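Local coordinates for lectin (Pleurotus ostreatus, PDB 6T0Q), which binds calcium and N-acetyl-D-galactosamine, consistent with a mushroom lectin that recognises galactose-type sugars on glycans, at residues Thr38-Ile43 against Thr151-Pro156; Ile127-Leu132 against Phe143-Ser148; Trp202-Val207 against Ala312-Pro317. All blocks are in the same frame, centred on the assembly; numbering follows the deposited sequence.

Contact 1 of 3, residues Thr38-Ile43 against Thr151-Pro156; sequences TGENPI and TLRAAP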
# COMPACT_ATOMS: atom_id res chain seq x y z
N THR A 38 22.26 -34.58 22.01
CA THR A 38 22.71 -34.25 23.36
C THR A 38 23.97 -35.00 23.79
O THR A 38 24.68 -34.53 24.68
CB THR A 38 21.62 -34.57 24.39
OG1 THR A 38 21.29 -35.96 24.32
CG2 THR A 38 20.37 -33.72 24.15
N GLY A 39 24.23 -36.17 23.23
CA GLY A 39 25.29 -36.99 23.77
C GLY A 39 24.88 -37.84 24.95
O GLY A 39 25.75 -38.45 25.58
N GLU A 40 23.59 -37.89 25.27
CA GLU A 40 23.12 -38.81 26.30
C GLU A 40 23.57 -40.24 26.01
O GLU A 40 23.88 -41.00 26.93
CB GLU A 40 21.60 -38.72 26.43
CG GLU A 40 21.19 -37.45 27.20
CD GLU A 40 19.73 -37.09 27.01
OE1 GLU A 40 19.38 -36.58 25.92
OE2 GLU A 40 18.93 -37.33 27.94
N ASN A 41 23.64 -40.62 24.73
CA ASN A 41 24.41 -41.79 24.34
C ASN A 41 25.73 -41.29 23.78
O ASN A 41 25.73 -40.59 22.75
CB ASN A 41 23.68 -42.63 23.30
CG ASN A 41 24.38 -43.97 23.03
OD1 ASN A 41 25.58 -44.11 23.27
ND2 ASN A 41 23.62 -44.95 22.54
N PRO A 42 26.87 -41.59 24.42
CA PRO A 42 28.16 -41.09 23.90
C PRO A 42 28.55 -41.67 22.55
O PRO A 42 29.54 -41.21 21.97
CB PRO A 42 29.16 -41.50 25.00
CG PRO A 42 28.55 -42.75 25.58
CD PRO A 42 27.05 -42.49 25.58
N ILE A 43 27.83 -42.66 22.04
CA ILE A 43 28.06 -43.18 20.69
C ILE A 43 27.28 -42.32 19.71
O ILE A 43 26.04 -42.29 19.78
CB ILE A 43 27.64 -44.65 20.57
CG1 ILE A 43 28.43 -45.54 21.54
CG2 ILE A 43 27.85 -45.13 19.13
CD1 ILE A 43 27.91 -47.00 21.54
N THR A 151 22.56 -27.12 24.20
CA THR A 151 21.44 -28.04 24.37
C THR A 151 21.22 -28.29 25.86
O THR A 151 21.90 -27.70 26.71
CB THR A 151 21.69 -29.35 23.61
OG1 THR A 151 20.51 -30.16 23.63
CG2 THR A 151 22.82 -30.14 24.25
N LEU A 152 20.26 -29.16 26.17
CA LEU A 152 20.06 -29.65 27.53
C LEU A 152 19.74 -31.14 27.47
O LEU A 152 19.13 -31.61 26.52
CB LEU A 152 18.92 -28.94 28.26
CG LEU A 152 19.02 -27.47 28.67
CD1 LEU A 152 17.69 -27.05 29.28
CD2 LEU A 152 20.15 -27.25 29.65
N ARG A 153 20.14 -31.87 28.51
CA ARG A 153 19.74 -33.27 28.65
C ARG A 153 18.39 -33.38 29.34
O ARG A 153 18.24 -34.10 30.33
CB ARG A 153 20.80 -34.04 29.43
CG ARG A 153 22.17 -34.06 28.79
CD ARG A 153 23.09 -35.01 29.54
NE ARG A 153 24.39 -35.13 28.88
CZ ARG A 153 25.09 -36.26 28.83
NH1 ARG A 153 24.63 -37.37 29.39
NH2 ARG A 153 26.27 -36.27 28.22
N ALA A 154 17.39 -32.67 28.82
CA ALA A 154 16.08 -32.59 29.43
C ALA A 154 15.13 -31.99 28.41
O ALA A 154 15.56 -31.43 27.39
CB ALA A 154 16.12 -31.75 30.72
N ALA A 155 13.83 -32.12 28.67
CA ALA A 155 12.84 -31.54 27.78
C ALA A 155 13.07 -30.03 27.66
O ALA A 155 13.61 -29.40 28.57
CB ALA A 155 11.43 -31.81 28.30
N PRO A 156 12.70 -29.43 26.53
CA PRO A 156 12.91 -27.98 26.36
C PRO A 156 12.17 -27.20 27.44
O PRO A 156 10.96 -27.38 27.62
CB PRO A 156 12.30 -27.70 24.98
CG PRO A 156 12.38 -29.02 24.26
CD PRO A 156 12.13 -30.05 25.33
O HOH W 1 26.75 -39.25 28.11
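Two loops on an outer part of the lectin draw closest at Thr38 and Arg153, whose CA atoms are 6.1 Å apart, and no direct hydrogen bond passes between them. Each loop is bent by a small motif: an ST turn at Thr38, where its OG1 accepts from Glu40 N, and an inverse gamma turn centred on Arg153. Thr38 OG1 also donates to Glu40 OE1 at 2.6 Å, meeting that oxygen's anti lone pair, so the hydroxyl both donates and accepts within its own loop. With OG1 held between the backbone N and the carbonyl carbon (chi1 59°), the methyl Thr38 CG2 is left to meet the other loop, 3.4 Å from Leu152 O. It also abuts Thr151 OG1, a hydroxyl that bonds to Pro54 O of strand 51-60.

Beyond the threonines, Glu40 and Arg153 run past each other in opposite directions, touching through their methylenes, CG to CG at 3.9 Å. Their charges do not meet: Glu40 OE2 makes its salt bridge to Arg53, while the extended arginine chain carries its guanidinium to the peptide of Gly39 and Glu40. One face of the Arg153 guanidinium lies over that peptide, with Glu40 N 4.1 Å above its centre. In the guanidinium plane, a water accepts from Arg153 NH2 at 3.0 Å and donates to Gly39 O at 2.8 Å.

Contact 2 of 3, residues Ile127-Leu132 against Phe143-Ser148; sequences IMASIL and FVTDES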
# COMPACT_ATOMS: atom_id res chain seq x y z
N ILE A 127 19.49 -33.57 14.69
CA ILE A 127 18.98 -32.50 13.84
C ILE A 127 20.15 -31.93 13.06
O ILE A 127 21.30 -31.93 13.52
CB ILE A 127 18.26 -31.37 14.64
CG1 ILE A 127 19.21 -30.73 15.63
CG2 ILE A 127 16.99 -31.90 15.34
CD1 ILE A 127 18.73 -29.38 16.14
N MET A 128 19.85 -31.45 11.86
CA MET A 128 20.85 -30.86 10.99
C MET A 128 20.22 -29.67 10.28
O MET A 128 19.08 -29.76 9.82
CB MET A 128 21.36 -31.87 9.95
CG MET A 128 22.11 -31.22 8.77
SD MET A 128 22.64 -32.40 7.50
CE MET A 128 24.15 -33.00 8.25
N ALA A 129 20.95 -28.56 10.21
CA ALA A 129 20.44 -27.40 9.50
C ALA A 129 21.60 -26.61 8.90
O ALA A 129 22.71 -26.63 9.43
CB ALA A 129 19.61 -26.49 10.41
N SER A 130 21.33 -25.97 7.76
CA SER A 130 22.13 -24.89 7.22
C SER A 130 21.30 -23.63 7.19
O SER A 130 20.12 -23.66 6.80
CB SER A 130 22.64 -25.17 5.78
OG SER A 130 23.80 -25.98 5.80
N ILE A 131 21.92 -22.52 7.55
CA ILE A 131 21.29 -21.21 7.58
C ILE A 131 22.13 -20.32 6.68
O ILE A 131 23.23 -19.90 7.07
CB ILE A 131 21.22 -20.66 9.01
CG1 ILE A 131 20.54 -21.68 9.93
CG2 ILE A 131 20.53 -19.29 9.04
CD1 ILE A 131 20.86 -21.46 11.40
N LEU A 132 21.66 -20.04 5.48
CA LEU A 132 22.38 -19.17 4.56
C LEU A 132 21.86 -17.75 4.75
O LEU A 132 20.74 -17.43 4.33
CB LEU A 132 22.21 -19.64 3.11
CG LEU A 132 22.84 -18.75 2.03
CD1 LEU A 132 24.34 -18.60 2.25
CD2 LEU A 132 22.55 -19.32 0.65
N PHE A 143 25.74 -20.71 7.99
CA PHE A 143 25.97 -21.14 9.37
C PHE A 143 25.28 -22.49 9.56
O PHE A 143 24.24 -22.74 8.95
CB PHE A 143 25.45 -20.10 10.36
CG PHE A 143 26.08 -18.74 10.19
CD1 PHE A 143 25.56 -17.82 9.28
CD2 PHE A 143 27.21 -18.38 10.92
CE1 PHE A 143 26.16 -16.57 9.12
CE2 PHE A 143 27.80 -17.14 10.76
CZ PHE A 143 27.28 -16.23 9.86
N VAL A 144 25.87 -23.37 10.38
CA VAL A 144 25.40 -24.74 10.48
C VAL A 144 25.16 -25.12 11.94
O VAL A 144 25.69 -24.49 12.86
CB VAL A 144 26.38 -25.75 9.84
CG1 VAL A 144 26.57 -25.45 8.36
CG2 VAL A 144 27.74 -25.71 10.58
N THR A 145 24.36 -26.16 12.14
CA THR A 145 24.35 -26.87 13.41
C THR A 145 25.70 -27.54 13.63
O THR A 145 26.23 -28.19 12.73
CB THR A 145 23.24 -27.92 13.42
OG1 THR A 145 23.24 -28.61 12.16
CG2 THR A 145 21.87 -27.27 13.63
N ASP A 146 26.26 -27.38 14.83
CA ASP A 146 27.49 -28.08 15.20
C ASP A 146 27.65 -28.01 16.72
O ASP A 146 26.72 -27.64 17.44
CB ASP A 146 28.71 -27.50 14.45
CG ASP A 146 28.97 -26.03 14.76
OD1 ASP A 146 28.45 -25.48 15.76
OD2 ASP A 146 29.72 -25.42 13.97
N GLU A 147 28.86 -28.35 17.20
CA GLU A 147 29.11 -28.41 18.64
C GLU A 147 29.12 -27.03 19.30
O GLU A 147 29.22 -26.97 20.54
CB GLU A 147 30.45 -29.12 18.91
CG GLU A 147 31.71 -28.32 18.57
CD GLU A 147 32.02 -28.28 17.07
OE1 GLU A 147 31.24 -28.85 16.27
OE2 GLU A 147 33.04 -27.67 16.69
N SER A 148 29.02 -25.94 18.54
CA SER A 148 28.90 -24.63 19.18
C SER A 148 27.47 -24.32 19.60
O SER A 148 27.25 -23.34 20.32
CB SER A 148 29.42 -23.52 18.26
OG SER A 148 28.59 -23.36 17.12
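Phe143 turns the edge of its ring to the strand across from it: Phe143 CD1 lies 3.8 Å from Ile131 O, which sits near the ring plane. The other flat group of note, the carboxylate of Asp146, serves its own loop. Asp146 OD1 takes Ser148 N from above the carboxylate plane, forming an Asx turn, and Ser148 OG at 2.5 Å on the syn lone pair; that hydroxyl is also bonded to Lys57 NZ.

The two segments belong to the arms of a beta hairpin, strands 126-135 and 140-144, away from its turn. Ile131 and Phe143 form an antiparallel hydrogen-bonded pair: Ile131 N meets Phe143 O at 2.7 Å, and Phe143 N returns a bond to Ile131 O. Next comes the non-hydrogen-bonded pair of Ser130 and Val144, with Val144 CG1 3.8 Å from Ser130 OG, a hydroxyl bonded to Leu29 O.

At Thr145 the pattern changes. Thr145 N still reaches Ala129 O at 3.2 Å, but Ala129 N goes to the side-chain Thr145 OG1 at 3.0 Å, with an N-H...O angle of 158°. A chi1 of 43° swings that oxygen over the backbone toward the neighbouring strand and sets Thr145 CG2 4.0 Å from Ala129 CB. The same OG1 bonds to Lys34 O, in strand 34-37, whose Ile36 pairs through its backbone with Ile127. On its other flank strand 126-135 is bonded to strand 67-76, where Val74 touches Ala129 and Ile72 touches Ile131.

Contact 3 of 3, residues Trp202-Val207 against Ala312-Pro317; sequences WTSDNV and AIQTIP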
# COMPACT_ATOMS: atom_id res chain seq x y z
N TRP A 202 -2.54 -17.63 -18.42
CA TRP A 202 -2.31 -16.89 -19.65
C TRP A 202 -3.44 -15.87 -19.79
O TRP A 202 -4.30 -15.77 -18.91
CB TRP A 202 -2.23 -17.82 -20.87
CG TRP A 202 -1.46 -17.25 -22.03
CD1 TRP A 202 -1.97 -16.81 -23.23
CD2 TRP A 202 -0.03 -17.06 -22.11
NE1 TRP A 202 -0.94 -16.37 -24.05
CE2 TRP A 202 0.25 -16.51 -23.38
CE3 TRP A 202 1.03 -17.32 -21.23
CZ2 TRP A 202 1.55 -16.21 -23.79
CZ3 TRP A 202 2.32 -17.02 -21.64
CH2 TRP A 202 2.57 -16.47 -22.91
N THR A 203 -3.41 -15.11 -20.88
CA THR A 203 -4.59 -14.31 -21.21
C THR A 203 -5.68 -15.23 -21.75
O THR A 203 -5.45 -16.39 -22.08
CB THR A 203 -4.24 -13.22 -22.22
OG1 THR A 203 -3.28 -13.72 -23.16
CG2 THR A 203 -3.67 -12.00 -21.52
N SER A 204 -6.90 -14.69 -21.83
CA SER A 204 -8.06 -15.51 -22.13
C SER A 204 -8.18 -15.88 -23.61
O SER A 204 -9.13 -16.58 -23.97
CB SER A 204 -9.34 -14.81 -21.65
OG SER A 204 -9.47 -13.53 -22.24
N ASP A 205 -7.25 -15.44 -24.47
CA ASP A 205 -7.18 -15.97 -25.83
C ASP A 205 -6.52 -17.35 -25.89
O ASP A 205 -6.40 -17.92 -26.97
CB ASP A 205 -6.42 -15.00 -26.75
CG ASP A 205 -5.02 -14.65 -26.23
OD1 ASP A 205 -4.66 -15.08 -25.11
OD2 ASP A 205 -4.28 -13.95 -26.95
N ASN A 206 -6.09 -17.88 -24.75
CA ASN A 206 -5.56 -19.25 -24.68
C ASN A 206 -6.75 -20.19 -24.55
O ASN A 206 -7.35 -20.31 -23.48
CB ASN A 206 -4.61 -19.37 -23.48
CG ASN A 206 -3.80 -20.66 -23.49
OD1 ASN A 206 -4.30 -21.71 -23.88
ND2 ASN A 206 -2.54 -20.58 -23.04
N VAL A 207 -7.13 -20.83 -25.66
CA VAL A 207 -8.30 -21.70 -25.71
C VAL A 207 -7.96 -22.96 -26.50
O VAL A 207 -7.12 -22.94 -27.41
CB VAL A 207 -9.53 -21.01 -26.33
CG1 VAL A 207 -10.04 -19.90 -25.43
CG2 VAL A 207 -9.19 -20.46 -27.72
N ALA A 312 -3.98 -9.41 -16.30
CA ALA A 312 -3.36 -9.81 -17.56
C ALA A 312 -3.88 -8.91 -18.68
O ALA A 312 -4.99 -8.38 -18.59
CB ALA A 312 -3.67 -11.28 -17.88
N ILE A 313 -3.08 -8.76 -19.74
CA ILE A 313 -3.50 -7.94 -20.88
C ILE A 313 -2.83 -8.49 -22.14
O ILE A 313 -1.69 -8.96 -22.09
CB ILE A 313 -3.17 -6.45 -20.65
CG1 ILE A 313 -4.04 -5.56 -21.55
CG2 ILE A 313 -1.69 -6.16 -20.86
CD1 ILE A 313 -3.94 -4.08 -21.23
N GLN A 314 -3.54 -8.42 -23.27
CA GLN A 314 -3.06 -9.05 -24.49
C GLN A 314 -2.17 -8.14 -25.33
O GLN A 314 -1.22 -8.61 -25.96
CB GLN A 314 -4.23 -9.55 -25.34
CG GLN A 314 -5.04 -10.63 -24.64
CD GLN A 314 -6.21 -11.13 -25.44
OE1 GLN A 314 -6.19 -11.11 -26.68
NE2 GLN A 314 -7.26 -11.58 -24.75
N THR A 315 -2.46 -6.84 -25.37
CA THR A 315 -1.58 -5.85 -25.98
C THR A 315 -0.87 -5.14 -24.85
O THR A 315 -1.49 -4.42 -24.06
CB THR A 315 -2.35 -4.86 -26.85
OG1 THR A 315 -2.97 -5.55 -27.95
CG2 THR A 315 -1.41 -3.80 -27.40
N ILE A 316 0.44 -5.36 -24.75
CA ILE A 316 1.19 -4.85 -23.62
C ILE A 316 1.43 -3.35 -23.78
O ILE A 316 2.02 -2.93 -24.78
CB ILE A 316 2.53 -5.58 -23.47
CG1 ILE A 316 2.29 -7.09 -23.31
CG2 ILE A 316 3.29 -5.00 -22.30
CD1 ILE A 316 3.58 -7.88 -23.24
N PRO A 317 1.01 -2.53 -22.83
CA PRO A 317 1.27 -1.09 -22.93
C PRO A 317 2.67 -0.74 -22.47
O PRO A 317 3.31 -1.46 -21.70
CB PRO A 317 0.23 -0.49 -21.98
CG PRO A 317 0.10 -1.53 -20.91
CD PRO A 317 0.25 -2.87 -21.61
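Apolar packing centres on the methyl of Thr203. Thr203 CG2 lies 3.7 Å from Ala312 CB and also touches Ile313 C, while Thr203 CB rests 3.6 Å from Gln314 CG. The glutamine chain starts beside its backbone N (chi1 -63°) and then runs extended, which takes it across the threonine and out over the turn that follows.

Stacking of flat polar groups comes next. The amide of Gln314 and the carboxylate of Asp205 arrive from opposite directions and lie one over the other, their planes 25° apart. Gln314 OE1 comes within 3.4 Å of Asp205 OD2; both are acceptors, so this is contact without a bond. Gln314 NE2 passes near Ser204 OG, but that hydroxyl pairs with Glu331.

No hydrogen bond crosses between the segments. Thr203 to Asn206 is a type I beta turn closed by Asn206 N to Thr203 O at 3.1 Å. Within it Thr203 OG1 donates to Asp205 OD1 at 2.7 Å, on the syn side and 32° out of the carboxylate plane, and this bond, with the salt bridge of OD2 to Arg216, probably helps set how the carboxylate faces the amide.

In the fold, the turn leaves strand 199-202 and the glutamine leaves strand 311-313, both neighbours of strand 331-338 in one sheet. Further along, Ile316 lines a glycan pocket and touches the bound N-acetylglucosamine. Without a hydrogen bond between them, the segments fit by shape, and the charge of Asp205 is probably balanced by its salt bridge to Arg216, which would ease the approach of the two oxygens.

Overall arrangement
Contact 2 is the buried one, its centre about 17 Å from that of the chain, and alone of the three is held by hydrogen bonds between strands. Contact 1 joins two loops and contact 3 a turn to a strand end, both centred about 30 Å from the chain's centre on opposite sides, with about 59 Å between their centres. Contact 2 is nested between the segments of contact 1, and strand 34-37, which borders it, leads into residues 38-43. The outer two share a plan: a threonine methyl packs against the facing backbone, its hydroxyl bonds to an acid two residues on, and that acid pairs with an arginine outside the contact. In contact 1 a water bridges the two segments.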